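Long-range contacts in diheme cytochrome c (Shewanella baltica, PDB 3U99), which probably carries electrons through two covalently attached c-type hemes, each with its iron held between two histidines: residues S122-L127 with V138-F143; Y26-L31 with E63-H68; C22-P27 with L127-I132. All blocks are in the same frame, centred on the assembly; numbering follows the deposited sequence. Where two conformers were deposited one is given.

Contact 1: S122-L127 with V138-F143. With HEC (heme c), chain B.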
loop_
_atom_site.group_PDB
_atom_site.type_symbol
_atom_site.label_atom_id
_atom_site.label_comp_id
_atom_site.label_asym_id
_atom_site.label_seq_id
_atom_site.Cartn_x
_atom_site.Cartn_y
_atom_site.Cartn_z
ATOM N N SER A 122 -7.529 -1.708 -0.186
ATOM C CA SER A 122 -8.490 -2.469 -0.946
ATOM C C SER A 122 -9.768 -2.701 -0.164
ATOM O O SER A 122 -10.768 -3.130 -0.757
ATOM C CB SER A 122 -7.882 -3.803 -1.340
ATOM O OG SER A 122 -7.382 -4.482 -0.224
ATOM N N ASN A 123 -9.792 -2.394 1.141
ATOM C CA ASN A 123 -11.077 -2.515 1.849
ATOM C C ASN A 123 -12.034 -1.469 1.332
ATOM O O ASN A 123 -13.232 -1.734 1.366
ATOM C CB ASN A 123 -10.838 -2.324 3.343
ATOM C CG ASN A 123 -10.235 -3.515 4.025
ATOM O OD1 ASN A 123 -10.243 -4.643 3.544
ATOM N ND2 ASN A 123 -9.638 -3.234 5.194
ATOM N N CYS A 124 -11.594 -0.343 0.859
ATOM C CA CYS A 124 -12.414 0.767 0.411
ATOM C C CYS A 124 -12.314 0.984 -1.104
ATOM O O CYS A 124 -13.276 1.370 -1.758
ATOM C CB CYS A 124 -12.020 2.057 1.122
ATOM S SG CYS A 124 -12.169 1.979 2.915
ATOM N N HIS A 125 -11.121 0.808 -1.635
ATOM C CA HIS A 125 -10.800 0.958 -3.043
ATOM C C HIS A 125 -10.634 -0.438 -3.569
ATOM O O HIS A 125 -9.540 -1.029 -3.512
ATOM C CB HIS A 125 -9.535 1.764 -3.225
ATOM C CG HIS A 125 -9.462 3.137 -2.668
ATOM N ND1 HIS A 125 -9.980 4.221 -3.347
ATOM C CD2 HIS A 125 -8.872 3.638 -1.566
ATOM C CE1 HIS A 125 -9.703 5.303 -2.644
ATOM N NE2 HIS A 125 -9.023 5.009 -1.549
ATOM N N ASN A 126 -11.739 -1.031 -4.020
ATOM C CA ASN A 126 -11.692 -2.479 -4.316
ATOM C C ASN A 126 -10.580 -2.874 -5.329
ATOM O O ASN A 126 -10.059 -3.953 -5.233
ATOM C CB ASN A 126 -13.105 -3.005 -4.478
ATOM C CG ASN A 126 -13.900 -2.944 -3.275
ATOM O OD1 ASN A 126 -15.069 -2.579 -3.386
ATOM N ND2 ASN A 126 -13.388 -3.367 -2.052
ATOM N N LEU A 127 -10.266 -1.976 -6.253
ATOM C CA LEU A 127 -9.272 -2.218 -7.295
ATOM C C LEU A 127 -7.980 -1.489 -7.082
ATOM O O LEU A 127 -7.219 -1.183 -8.019
ATOM C CB LEU A 127 -9.923 -1.909 -8.643
ATOM C CG LEU A 127 -11.105 -2.843 -9.032
ATOM C CD1 LEU A 127 -11.582 -2.498 -10.434
ATOM C CD2 LEU A 127 -10.782 -4.305 -8.862
ATOM N N VAL A 138 -15.098 4.430 -4.622
ATOM C CA VAL A 138 -14.844 4.059 -3.240
ATOM C C VAL A 138 -16.125 3.584 -2.559
ATOM O O VAL A 138 -17.167 4.186 -2.747
ATOM C CB VAL A 138 -14.389 5.289 -2.380
ATOM C CG1 VAL A 138 -14.417 5.041 -0.871
ATOM C CG2 VAL A 138 -13.013 5.599 -2.838
ATOM N N ASN A 139 -16.031 2.513 -1.813
ATOM C CA ASN A 139 -17.143 1.953 -1.021
ATOM C C ASN A 139 -16.540 1.498 0.287
ATOM O O ASN A 139 -15.786 0.508 0.278
ATOM C CB ASN A 139 -17.834 0.803 -1.818
ATOM C CG ASN A 139 -19.109 0.296 -1.191
ATOM O OD1 ASN A 139 -20.083 -0.202 -1.852
ATOM N ND2 ASN A 139 -19.175 0.293 0.088
ATOM N N ILE A 140 -16.945 2.171 1.364
ATOM C CA ILE A 140 -16.423 1.928 2.704
ATOM C C ILE A 140 -17.250 0.858 3.397
ATOM O O ILE A 140 -18.450 1.027 3.556
ATOM C CB ILE A 140 -16.419 3.214 3.528
ATOM C CG1 ILE A 140 -15.566 4.262 2.834
ATOM C CG2 ILE A 140 -15.981 2.887 4.939
ATOM C CD1 ILE A 140 -15.324 5.470 3.705
ATOM N N PRO A 141 -16.659 -0.271 3.753
ATOM C CA PRO A 141 -17.437 -1.358 4.352
ATOM C C PRO A 141 -18.140 -0.848 5.599
ATOM O O PRO A 141 -17.582 -0.215 6.443
ATOM C CB PRO A 141 -16.395 -2.402 4.739
ATOM C CG PRO A 141 -15.203 -2.108 3.904
ATOM C CD PRO A 141 -15.258 -0.642 3.544
ATOM N N GLY A 142 -19.434 -1.186 5.629
ATOM C CA GLY A 142 -20.335 -0.788 6.640
ATOM C C GLY A 142 -20.991 0.545 6.432
ATOM O O GLY A 142 -21.926 0.830 7.184
ATOM N N PHE A 143 -20.571 1.349 5.467
ATOM C CA PHE A 143 -21.060 2.671 5.187
ATOM C C PHE A 143 -21.540 2.876 3.768
ATOM O O PHE A 143 -22.398 3.748 3.539
ATOM C CB PHE A 143 -19.993 3.710 5.501
ATOM C CG PHE A 143 -19.765 3.845 7.026
ATOM C CD1 PHE A 143 -20.404 4.822 7.766
ATOM C CD2 PHE A 143 -18.934 2.978 7.693
ATOM C CE1 PHE A 143 -20.200 4.900 9.129
ATOM C CE2 PHE A 143 -18.732 3.043 9.060
ATOM C CZ PHE A 143 -19.387 4.002 9.809
HETATM FE FE HEC B . -8.296 6.355 -0.230
HETATM C CHA HEC B . -9.572 8.994 -1.939
HETATM C CHB HEC B . -5.507 6.449 -2.129
HETATM C CHC HEC B . -6.932 3.870 1.733
HETATM C CHD HEC B . -11.225 6.072 1.438
HETATM N NA HEC B . -7.679 7.452 -1.781
HETATM C C1A HEC B . -8.313 8.508 -2.361
HETATM C C2A HEC B . -7.570 9.033 -3.472
HETATM C C3A HEC B . -6.432 8.318 -3.524
HETATM C C4A HEC B . -6.484 7.330 -2.452
HETATM C CMA HEC B . -5.279 8.433 -4.520
HETATM C CAA HEC B . -8.017 10.124 -4.405
HETATM C CBA HEC B . -9.077 9.551 -5.331
HETATM C CGA HEC B . -9.704 10.516 -6.321
HETATM O O1A HEC B . -9.045 11.582 -6.547
HETATM O O2A HEC B . -10.676 10.262 -7.035
HETATM N NB HEC B . -6.532 5.369 -0.227
HETATM C C1B HEC B . -5.464 5.567 -1.099
HETATM C C2B HEC B . -4.442 4.663 -0.742
HETATM C C3B HEC B . -4.837 3.995 0.344
HETATM C C4B HEC B . -6.162 4.396 0.664
HETATM C CMB HEC B . -3.133 4.580 -1.558
HETATM C CAB HEC B . -4.153 2.843 1.110
HETATM C CBB HEC B . -2.658 3.203 1.527
HETATM N NC HEC B . -8.938 5.212 1.307
HETATM C C1C HEC B . -8.251 4.264 1.945
HETATM C C2C HEC B . -9.038 3.559 2.889
HETATM C C3C HEC B . -10.279 4.173 2.772
HETATM C C4C HEC B . -10.213 5.171 1.789
HETATM C CMC HEC B . -8.639 2.364 3.706
HETATM C CAC HEC B . -11.558 3.769 3.473
HETATM C CBC HEC B . -11.551 3.931 4.994
HETATM N ND HEC B . -10.041 7.359 -0.220
HETATM C C1D HEC B . -11.115 7.058 0.555
HETATM C C2D HEC B . -12.153 8.026 0.325
HETATM C C3D HEC B . -11.684 8.935 -0.564
HETATM C C4D HEC B . -10.337 8.445 -0.930
HETATM C CMD HEC B . -13.492 8.030 1.021
HETATM C CAD HEC B . -12.435 10.139 -1.096
HETATM C CBD HEC B . -12.291 11.269 -0.022
HETATM C CGD HEC B . -13.258 12.433 -0.209
HETATM O O1D HEC B . -13.155 12.692 -1.556
HETATM O O2D HEC B . -13.185 13.333 0.760
#
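Val138 meets His125 and Cys124 beside a covalently bound heme c. Its CB is 4.1 Å from Cys124 O. The two methyls then part. CG1, anti to the backbone N (chi1 167°), drops to the porphyrin and ends 3.7 Å from the heme methyl CMD, with Cys124 CB a little farther off. CG2 turns to the imidazole and ends 3.3 Å from His125 CE1, with ND1 almost as near. The two side chains cross obliquely. CG2 lies against the CE1-ND1 side of the imidazole while CG1 faces the heme.

Cys121, Ser122, Asn123, Cys124 and His125 form the CXXCH motif of a c-type cytochrome. Cys124 SG makes the second thioether, 2.0 Å from heme CAC. His125 NE2 coordinates the heme iron, FE, at 2.0 Å. His101 is the other axial ligand, so the iron is bis-histidine. The ring of Phe133 packs edge-to-face with that of His125.

The backbones are tied by one hydrogen bond. Asn139 N donates to Cys124 O at 3.0 Å, nearly straight at 172°. The CA-H of Val138 also points at this oxygen, and the CA-H of Cys124 points back at Asn139 O, which may offset the close approach of the two acceptors Cys124 O and Asn139 O. Farther along, Ile140 CG1 rests on the thioether sulfur of Cys124. The ring of Pro141 lies against the backbone of Asn123, its CD 3.2 Å from Asn123 O. Beyond the proline ring, Pro141 O accepts a hydrogen bond from the side chain of Asn112.

Contact 2: Y26-L31 with E63-H68. With HEC (heme c), chain C.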
loop_
_atom_site.group_PDB
_atom_site.type_symbol
_atom_site.label_atom_id
_atom_site.label_comp_id
_atom_site.label_asym_id
_atom_site.label_seq_id
_atom_site.Cartn_x
_atom_site.Cartn_y
_atom_site.Cartn_z
ATOM N N TYR A 26 0.932 -2.950 -2.843
ATOM C CA TYR A 26 0.851 -1.523 -3.086
ATOM C C TYR A 26 1.486 -1.142 -4.414
ATOM O O TYR A 26 2.625 -1.510 -4.673
ATOM C CB TYR A 26 1.548 -0.733 -1.994
ATOM C CG TYR A 26 0.908 -0.936 -0.638
ATOM C CD1 TYR A 26 -0.386 -0.465 -0.397
ATOM C CD2 TYR A 26 1.539 -1.601 0.384
ATOM C CE1 TYR A 26 -0.978 -0.663 0.840
ATOM C CE2 TYR A 26 0.964 -1.791 1.619
ATOM C CZ TYR A 26 -0.321 -1.313 1.840
ATOM O OH TYR A 26 -0.842 -1.563 3.084
ATOM N N PRO A 27 0.812 -0.444 -5.305
ATOM C CA PRO A 27 1.470 0.019 -6.537
ATOM C C PRO A 27 2.753 0.764 -6.241
ATOM O O PRO A 27 2.850 1.586 -5.323
ATOM C CB PRO A 27 0.418 0.942 -7.160
ATOM C CG PRO A 27 -0.901 0.309 -6.724
ATOM C CD PRO A 27 -0.638 -0.155 -5.310
ATOM N N ALA A 28 3.759 0.500 -7.048
ATOM C CA ALA A 28 5.078 1.126 -6.883
ATOM C C ALA A 28 5.014 2.626 -6.941
ATOM O O ALA A 28 5.858 3.322 -6.342
ATOM C CB ALA A 28 6.021 0.650 -7.965
ATOM N N ASN A 29 4.081 3.216 -7.698
ATOM C CA ASN A 29 4.036 4.659 -7.873
ATOM C C ASN A 29 3.435 5.421 -6.691
ATOM O O ASN A 29 3.293 6.657 -6.780
ATOM C CB ASN A 29 3.419 5.072 -9.198
ATOM C CG ASN A 29 1.959 4.806 -9.290
ATOM O OD1 ASN A 29 1.351 4.460 -8.295
ATOM N ND2 ASN A 29 1.482 4.937 -10.523
ATOM N N LEU A 30 3.199 4.728 -5.594
ATOM C CA LEU A 30 2.725 5.394 -4.368
ATOM C C LEU A 30 3.838 5.939 -3.485
ATOM O O LEU A 30 3.542 6.708 -2.571
ATOM C CB LEU A 30 1.829 4.472 -3.526
ATOM C CG LEU A 30 0.512 4.081 -4.235
ATOM C CD1 LEU A 30 -0.213 3.049 -3.398
ATOM C CD2 LEU A 30 -0.375 5.284 -4.460
ATOM N N LEU A 31 5.111 5.553 -3.746
ATOM C CA LEU A 31 6.222 6.111 -3.020
ATOM C C LEU A 31 7.365 6.410 -3.978
ATOM O O LEU A 31 7.504 5.705 -4.969
ATOM C CB LEU A 31 6.745 5.126 -1.951
ATOM C CG LEU A 31 5.864 4.874 -0.744
ATOM C CD1 LEU A 31 6.435 3.751 0.147
ATOM C CD2 LEU A 31 5.663 6.103 0.133
ATOM N N GLU A 63 14.642 -3.545 -7.092
ATOM C CA GLU A 63 14.884 -2.990 -8.404
ATOM C C GLU A 63 13.558 -2.655 -9.120
ATOM O O GLU A 63 13.454 -1.596 -9.762
ATOM C CB GLU A 63 15.713 -3.992 -9.201
ATOM C CG GLU A 63 17.165 -4.100 -8.775
ATOM C CD GLU A 63 17.943 -2.938 -9.379
ATOM O OE1 GLU A 63 17.341 -1.882 -9.664
ATOM O OE2 GLU A 63 19.165 -3.105 -9.619
ATOM N N TYR A 64 12.558 -3.470 -8.978
ATOM C CA TYR A 64 11.234 -3.234 -9.546
ATOM C C TYR A 64 10.680 -1.935 -8.943
ATOM O O TYR A 64 10.178 -1.063 -9.644
ATOM C CB TYR A 64 10.315 -4.472 -9.270
ATOM C CG TYR A 64 8.918 -4.050 -9.701
ATOM C CD1 TYR A 64 8.530 -3.970 -11.025
ATOM C CD2 TYR A 64 7.961 -3.698 -8.749
ATOM C CE1 TYR A 64 7.224 -3.564 -11.385
ATOM C CE2 TYR A 64 6.696 -3.245 -9.083
ATOM C CZ TYR A 64 6.326 -3.185 -10.413
ATOM O OH TYR A 64 5.097 -2.740 -10.730
ATOM N N LEU A 65 10.688 -1.815 -7.611
ATOM C CA LEU A 65 10.070 -0.682 -6.948
ATOM C C LEU A 65 10.790 0.590 -7.291
ATOM O O LEU A 65 10.138 1.602 -7.509
ATOM C CB LEU A 65 10.064 -0.950 -5.435
ATOM C CG LEU A 65 9.054 -1.991 -4.945
ATOM C CD1 LEU A 65 9.308 -2.366 -3.480
ATOM C CD2 LEU A 65 7.640 -1.481 -5.072
ATOM N N VAL A 66 12.122 0.569 -7.291
ATOM C CA VAL A 66 12.867 1.774 -7.612
ATOM C C VAL A 66 12.578 2.227 -9.020
ATOM O O VAL A 66 12.351 3.411 -9.281
ATOM C CB VAL A 66 14.351 1.511 -7.356
ATOM C CG1 VAL A 66 15.158 2.628 -8.026
ATOM C CG2 VAL A 66 14.647 1.425 -5.860
ATOM N N GLN A 67 12.597 1.303 -9.971
ATOM C CA GLN A 67 12.377 1.675 -11.372
ATOM C C GLN A 67 11.015 2.273 -11.627
ATOM O O GLN A 67 10.870 3.177 -12.432
ATOM C CB GLN A 67 12.610 0.416 -12.216
ATOM C CG GLN A 67 12.379 0.652 -13.672
ATOM C CD GLN A 67 13.453 1.573 -14.275
ATOM O OE1 GLN A 67 14.613 1.539 -13.878
ATOM N NE2 GLN A 67 13.062 2.421 -15.241
ATOM N N HIS A 68 9.992 1.772 -10.937
ATOM C CA HIS A 68 8.598 2.132 -11.183
ATOM C C HIS A 68 8.026 3.032 -10.111
ATOM O O HIS A 68 6.823 3.289 -10.073
ATOM C CB HIS A 68 7.748 0.858 -11.294
ATOM C CG HIS A 68 8.223 0.016 -12.417
ATOM N ND1 HIS A 68 9.157 -0.959 -12.318
ATOM C CD2 HIS A 68 7.864 0.058 -13.711
ATOM C CE1 HIS A 68 9.397 -1.542 -13.524
ATOM N NE2 HIS A 68 8.604 -0.914 -14.356
HETATM FE FE HEC C . 4.287 -4.827 4.194
HETATM C CHA HEC C . 2.879 -2.305 5.893
HETATM C CHB HEC C . 5.297 -2.672 1.765
HETATM C CHC HEC C . 5.554 -7.414 2.446
HETATM C CHD HEC C . 3.439 -6.945 6.714
HETATM N NA HEC C . 4.123 -2.846 3.877
HETATM C C1A HEC C . 3.458 -1.950 4.700
HETATM C C2A HEC C . 3.469 -0.631 4.092
HETATM C C3A HEC C . 4.137 -0.758 2.922
HETATM C C4A HEC C . 4.571 -2.144 2.828
HETATM C CMA HEC C . 4.444 0.330 1.930
HETATM C CAA HEC C . 2.856 0.560 4.714
HETATM C CBA HEC C . 1.360 0.623 4.482
HETATM C CGA HEC C . 0.809 1.960 4.982
HETATM O O1A HEC C . 1.120 2.993 4.331
HETATM O O2A HEC C . 0.107 2.023 6.009
HETATM N NB HEC C . 5.272 -5.001 2.437
HETATM C C1B HEC C . 5.633 -3.984 1.584
HETATM C C2B HEC C . 6.467 -4.541 0.542
HETATM C C3B HEC C . 6.551 -5.869 0.733
HETATM C C4B HEC C . 5.789 -6.167 1.892
HETATM C CMB HEC C . 7.077 -3.680 -0.557
HETATM C CAB HEC C . 7.330 -6.937 -0.032
HETATM C CBB HEC C . 8.842 -6.649 0.058
HETATM N NC HEC C . 4.442 -6.803 4.493
HETATM C C1C HEC C . 4.937 -7.721 3.635
HETATM C C2C HEC C . 4.826 -9.052 4.122
HETATM C C3C HEC C . 4.225 -8.914 5.324
HETATM C C4C HEC C . 4.029 -7.539 5.585
HETATM C CMC HEC C . 5.199 -10.317 3.333
HETATM C CAC HEC C . 3.804 -10.033 6.248
HETATM C CBC HEC C . 4.891 -10.990 6.706
HETATM N ND HEC C . 3.400 -4.634 5.971
HETATM C C1D HEC C . 3.185 -5.632 6.873
HETATM C C2D HEC C . 2.516 -5.075 8.063
HETATM C C3D HEC C . 2.346 -3.762 7.837
HETATM C C4D HEC C . 2.865 -3.524 6.507
HETATM C CMD HEC C . 2.234 -5.793 9.362
HETATM C CAD HEC C . 1.723 -2.788 8.780
HETATM C CBD HEC C . 0.185 -2.615 8.540
HETATM C CGD HEC C . -0.395 -1.729 9.639
HETATM O O1D HEC C . -1.740 -1.819 9.510
HETATM O O2D HEC C . 0.329 -0.659 9.907
HETATM O O HOH W 1 3.278 -1.284 -9.291
#
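Ala28 makes most of the contact, meeting Tyr64 and Leu65 of helix 55-67 and His68 just after it. The segment starts at one heme c. There Tyr26 sets its ring obliquely against the porphyrin rim, CE2 3.6 Å from heme C3A, and its OH is hydrogen-bonded to Ser119 O. Next comes Pro27, whose carbonyl accepts from Leu30 N.

Ala28 points its methyl at the helix. CB is 3.5 Å from His68 O and 3.9 Å from Leu65 CD2, with His68 CB and Tyr64 CE2 also near. The backbones come close here, the CA atoms of Ala28 and Leu65 being 5.3 Å apart, as the small alanine side chain would allow. No direct hydrogen bond joins the segments. One water bridges them: it accepts from Ala28 N at 2.9 Å and is hydrogen-bonded to Tyr64 OH at 2.7 Å. Asn29 adds a looser touch at His68 O. Leu30 touches the second heme. Leu31 packs on Trp36 and shares a backbone hydrogen bond with Ala70.

His68 is held on its own side. With CG anti to its carbonyl carbon (chi1 -60°), its ND1 donates to Tyr64 O, in the carbonyl plane and on a lone pair. The same oxygen takes His68 N, so it is gripped twice where the helix ends. Tyr64 CE1 lies over one face of the imidazole, toward its rim, and Gln67 CG over the other.

Leu65 CD1 is 3.9 Å from heme CMB. Its side chain also packs on Trp36 and Thr40, and Ala28 O accepts from Trp36 NE1. The turn 28-30 thus sits between helices 33-40 and 55-67.

Contact 3: C22-P27 with L127-I132; sequences CHMAYP and LAEKGI. With HEC (heme c), chain C.
The contact joins the chain just after each of two heme-binding CXXCH motifs. The first motif runs from Cys19 to His23, and its heme is held by Cys22 SG, bonded to CAC, and by His23 NE2, 2.0 Å from the iron. His46 is the second axial ligand. Met24, Ala25 and Pro27 make the crossing, onto Ala128, Glu129 and Gly131.

Glu129 supplies the main bond. Its chain runs extended beyond CG and brings OE2 to Ala25 N at 2.9 Å. The bond is almost straight, 178°, and meets OE2 on its anti side, 16° out of the carboxylate plane. Beside it a water donates to both Ala25 O and Glu129 O, 2.7 Å from each. The peptide groups of Ala25 are thus tied to Glu129 through both N and O.

Met24 packs next to this. With CG between the backbone N and the carbonyl carbon (chi1 55°) and a bend at chi3, the end of the chain lies along Ala128 CB, SD and CE each at 3.7 Å. Pro27 now brings CG against Ala128 O at 3.5 Å and close to Gly131 CA.

Met24 also sets the histidine. His23 ND1 donates to Met24 O at 2.7 Å, in the plane of the imidazole. This bond would help fix the rotation of the ring about the Fe-NE2 bond, and would be expected to make the coordinating nitrogen more electron-rich. Met24 O and Ala25 N belong to one peptide group, held by the imidazole on the O side and the carboxylate on the N-H side. Glu129 thus probably positions the second-shell acceptor of the axial histidine.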
loop_
_atom_site.group_PDB
_atom_site.type_symbol
_atom_site.label_atom_id
_atom_site.label_comp_id
_atom_site.label_asym_id
_atom_site.label_seq_id
_atom_site.Cartn_x
_atom_site.Cartn_y
_atom_site.Cartn_z
ATOM N N CYS A 22 0.710 -10.512 2.852
ATOM C CA CYS A 22 0.124 -10.166 4.140
ATOM C C CYS A 22 -0.896 -9.045 4.057
ATOM O O CYS A 22 -1.731 -8.797 4.922
ATOM C CB CYS A 22 1.233 -9.670 5.074
ATOM S SG CYS A 22 2.413 -11.011 5.466
ATOM N N HIS A 23 -0.832 -8.228 3.013
ATOM C CA HIS A 23 -1.642 -7.092 2.660
ATOM C C HIS A 23 -1.618 -6.994 1.142
ATOM O O HIS A 23 -0.886 -7.700 0.469
ATOM C CB HIS A 23 -1.118 -5.809 3.288
ATOM C CG HIS A 23 0.319 -5.478 3.064
ATOM N ND1 HIS A 23 0.849 -5.121 1.856
ATOM C CD2 HIS A 23 1.303 -5.475 3.942
ATOM C CE1 HIS A 23 2.156 -4.894 2.026
ATOM N NE2 HIS A 23 2.474 -5.101 3.295
ATOM N N MET A 24 -2.436 -6.133 0.604
ATOM C CA MET A 24 -2.467 -5.930 -0.867
ATOM C C MET A 24 -1.097 -5.453 -1.306
ATOM O O MET A 24 -0.337 -4.809 -0.583
ATOM C CB MET A 24 -3.488 -4.826 -1.209
ATOM C CG MET A 24 -3.268 -3.493 -0.499
ATOM S SD MET A 24 -4.123 -2.156 -1.391
ATOM C CE MET A 24 -3.069 -1.962 -2.785
ATOM N N ALA A 25 -0.832 -5.726 -2.580
ATOM C CA ALA A 25 0.394 -5.278 -3.186
ATOM C C ALA A 25 0.256 -3.819 -3.595
ATOM O O ALA A 25 -0.437 -3.444 -4.544
ATOM C CB ALA A 25 0.771 -6.135 -4.376
ATOM N N TYR A 26 0.932 -2.950 -2.843
ATOM C CA TYR A 26 0.851 -1.523 -3.086
ATOM C C TYR A 26 1.486 -1.142 -4.414
ATOM O O TYR A 26 2.625 -1.510 -4.673
ATOM C CB TYR A 26 1.548 -0.733 -1.994
ATOM C CG TYR A 26 0.908 -0.936 -0.638
ATOM C CD1 TYR A 26 -0.386 -0.465 -0.397
ATOM C CD2 TYR A 26 1.539 -1.601 0.384
ATOM C CE1 TYR A 26 -0.978 -0.663 0.840
ATOM C CE2 TYR A 26 0.964 -1.791 1.619
ATOM C CZ TYR A 26 -0.321 -1.313 1.840
ATOM O OH TYR A 26 -0.842 -1.563 3.084
ATOM N N PRO A 27 0.812 -0.444 -5.305
ATOM C CA PRO A 27 1.470 0.019 -6.537
ATOM C C PRO A 27 2.753 0.764 -6.241
ATOM O O PRO A 27 2.850 1.586 -5.323
ATOM C CB PRO A 27 0.418 0.942 -7.160
ATOM C CG PRO A 27 -0.901 0.309 -6.724
ATOM C CD PRO A 27 -0.638 -0.155 -5.310
ATOM N N LEU A 127 -10.266 -1.976 -6.253
ATOM C CA LEU A 127 -9.272 -2.218 -7.295
ATOM C C LEU A 127 -7.980 -1.489 -7.082
ATOM O O LEU A 127 -7.219 -1.183 -8.019
ATOM C CB LEU A 127 -9.923 -1.909 -8.643
ATOM C CG LEU A 127 -11.105 -2.843 -9.032
ATOM C CD1 LEU A 127 -11.582 -2.498 -10.434
ATOM C CD2 LEU A 127 -10.782 -4.305 -8.862
ATOM N N ALA A 128 -7.662 -1.238 -5.812
ATOM C CA ALA A 128 -6.406 -0.592 -5.428
ATOM C C ALA A 128 -5.183 -1.305 -6.024
ATOM O O ALA A 128 -4.214 -0.638 -6.369
ATOM C CB ALA A 128 -6.268 -0.477 -3.919
ATOM N N GLU A 129 -5.203 -2.622 -6.092
ATOM C CA GLU A 129 -4.039 -3.326 -6.581
ATOM C C GLU A 129 -3.809 -3.046 -8.065
ATOM O O GLU A 129 -2.664 -3.235 -8.490
ATOM C CB GLU A 129 -4.177 -4.834 -6.414
ATOM C CG GLU A 129 -3.770 -5.342 -5.067
ATOM C CD GLU A 129 -3.462 -6.817 -4.990
ATOM O OE1 GLU A 129 -3.963 -7.614 -5.801
ATOM O OE2 GLU A 129 -2.741 -7.262 -4.094
ATOM N N LYS A 130 -4.789 -2.649 -8.817
ATOM C CA LYS A 130 -4.734 -2.243 -10.225
ATOM C C LYS A 130 -4.505 -0.738 -10.336
ATOM O O LYS A 130 -4.570 -0.166 -11.434
ATOM C CB LYS A 130 -6.075 -2.535 -10.963
ATOM C CG LYS A 130 -6.186 -2.764 -12.417
ATOM C CD LYS A 130 -7.571 -3.003 -13.010
ATOM C CE LYS A 130 -8.339 -4.128 -12.380
ATOM N NZ LYS A 130 -8.826 -5.146 -13.328
ATOM N N GLY A 131 -4.224 -0.085 -9.175
ATOM C CA GLY A 131 -3.993 1.335 -9.229
ATOM C C GLY A 131 -5.219 2.189 -9.338
ATOM O O GLY A 131 -5.076 3.386 -9.626
ATOM N N ILE A 132 -6.420 1.657 -9.077
ATOM C CA ILE A 132 -7.618 2.459 -9.202
ATOM C C ILE A 132 -8.074 2.897 -7.806
ATOM O O ILE A 132 -8.505 2.088 -6.982
ATOM C CB ILE A 132 -8.706 1.650 -9.921
ATOM C CG1 ILE A 132 -8.306 1.318 -11.349
ATOM C CG2 ILE A 132 -10.000 2.423 -9.947
ATOM C CD1 ILE A 132 -9.249 0.355 -12.075
HETATM FE FE HEC C . 4.287 -4.827 4.194
HETATM C CHA HEC C . 2.879 -2.305 5.893
HETATM C CHB HEC C . 5.297 -2.672 1.765
HETATM C CHC HEC C . 5.554 -7.414 2.446
HETATM C CHD HEC C . 3.439 -6.945 6.714
HETATM N NA HEC C . 4.123 -2.846 3.877
HETATM C C1A HEC C . 3.458 -1.950 4.700
HETATM C C2A HEC C . 3.469 -0.631 4.092
HETATM C C3A HEC C . 4.137 -0.758 2.922
HETATM C C4A HEC C . 4.571 -2.144 2.828
HETATM C CMA HEC C . 4.444 0.330 1.930
HETATM C CAA HEC C . 2.856 0.560 4.714
HETATM C CBA HEC C . 1.360 0.623 4.482
HETATM C CGA HEC C . 0.809 1.960 4.982
HETATM O O1A HEC C . 1.120 2.993 4.331
HETATM O O2A HEC C . 0.107 2.023 6.009
HETATM N NB HEC C . 5.272 -5.001 2.437
HETATM C C1B HEC C . 5.633 -3.984 1.584
HETATM C C2B HEC C . 6.467 -4.541 0.542
HETATM C C3B HEC C . 6.551 -5.869 0.733
HETATM C C4B HEC C . 5.789 -6.167 1.892
HETATM C CMB HEC C . 7.077 -3.680 -0.557
HETATM C CAB HEC C . 7.330 -6.937 -0.032
HETATM C CBB HEC C . 8.842 -6.649 0.058
HETATM N NC HEC C . 4.442 -6.803 4.493
HETATM C C1C HEC C . 4.937 -7.721 3.635
HETATM C C2C HEC C . 4.826 -9.052 4.122
HETATM C C3C HEC C . 4.225 -8.914 5.324
HETATM C C4C HEC C . 4.029 -7.539 5.585
HETATM C CMC HEC C . 5.199 -10.317 3.333
HETATM C CAC HEC C . 3.804 -10.033 6.248
HETATM C CBC HEC C . 4.891 -10.990 6.706
HETATM N ND HEC C . 3.400 -4.634 5.971
HETATM C C1D HEC C . 3.185 -5.632 6.873
HETATM C C2D HEC C . 2.516 -5.075 8.063
HETATM C C3D HEC C . 2.346 -3.762 7.837
HETATM C C4D HEC C . 2.865 -3.524 6.507
HETATM C CMD HEC C . 2.234 -5.793 9.362
HETATM C CAD HEC C . 1.723 -2.788 8.780
HETATM C CBD HEC C . 0.185 -2.615 8.540
HETATM C CGD HEC C . -0.395 -1.729 9.639
HETATM O O1D HEC C . -1.740 -1.819 9.510
HETATM O O2D HEC C . 0.329 -0.659 9.907
HETATM O O HOH W 2 -0.364 -3.658 -7.215
#

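Contact 3 lies nearest the centre of the chain, while contacts 1 and 2 sit on opposite sides of it, each beside a different heme. All three are partly buried. Contacts 2 and 3 share Tyr26 and Pro27 and touch the same heme; contacts 1 and 3 share Leu127 and also meet through Met24 and Ser122. Contact 3 therefore links the two heme regions. The chemistry differs with place. Contact 1 ties strand 139-140 to the heme-binding loop by one backbone bond and by apolar contacts at the thioether. Contact 2 sets a turn on a helix end by apolar touches and one water. Contact 3 joins two loops by a carboxylate bond, a water and a methionine.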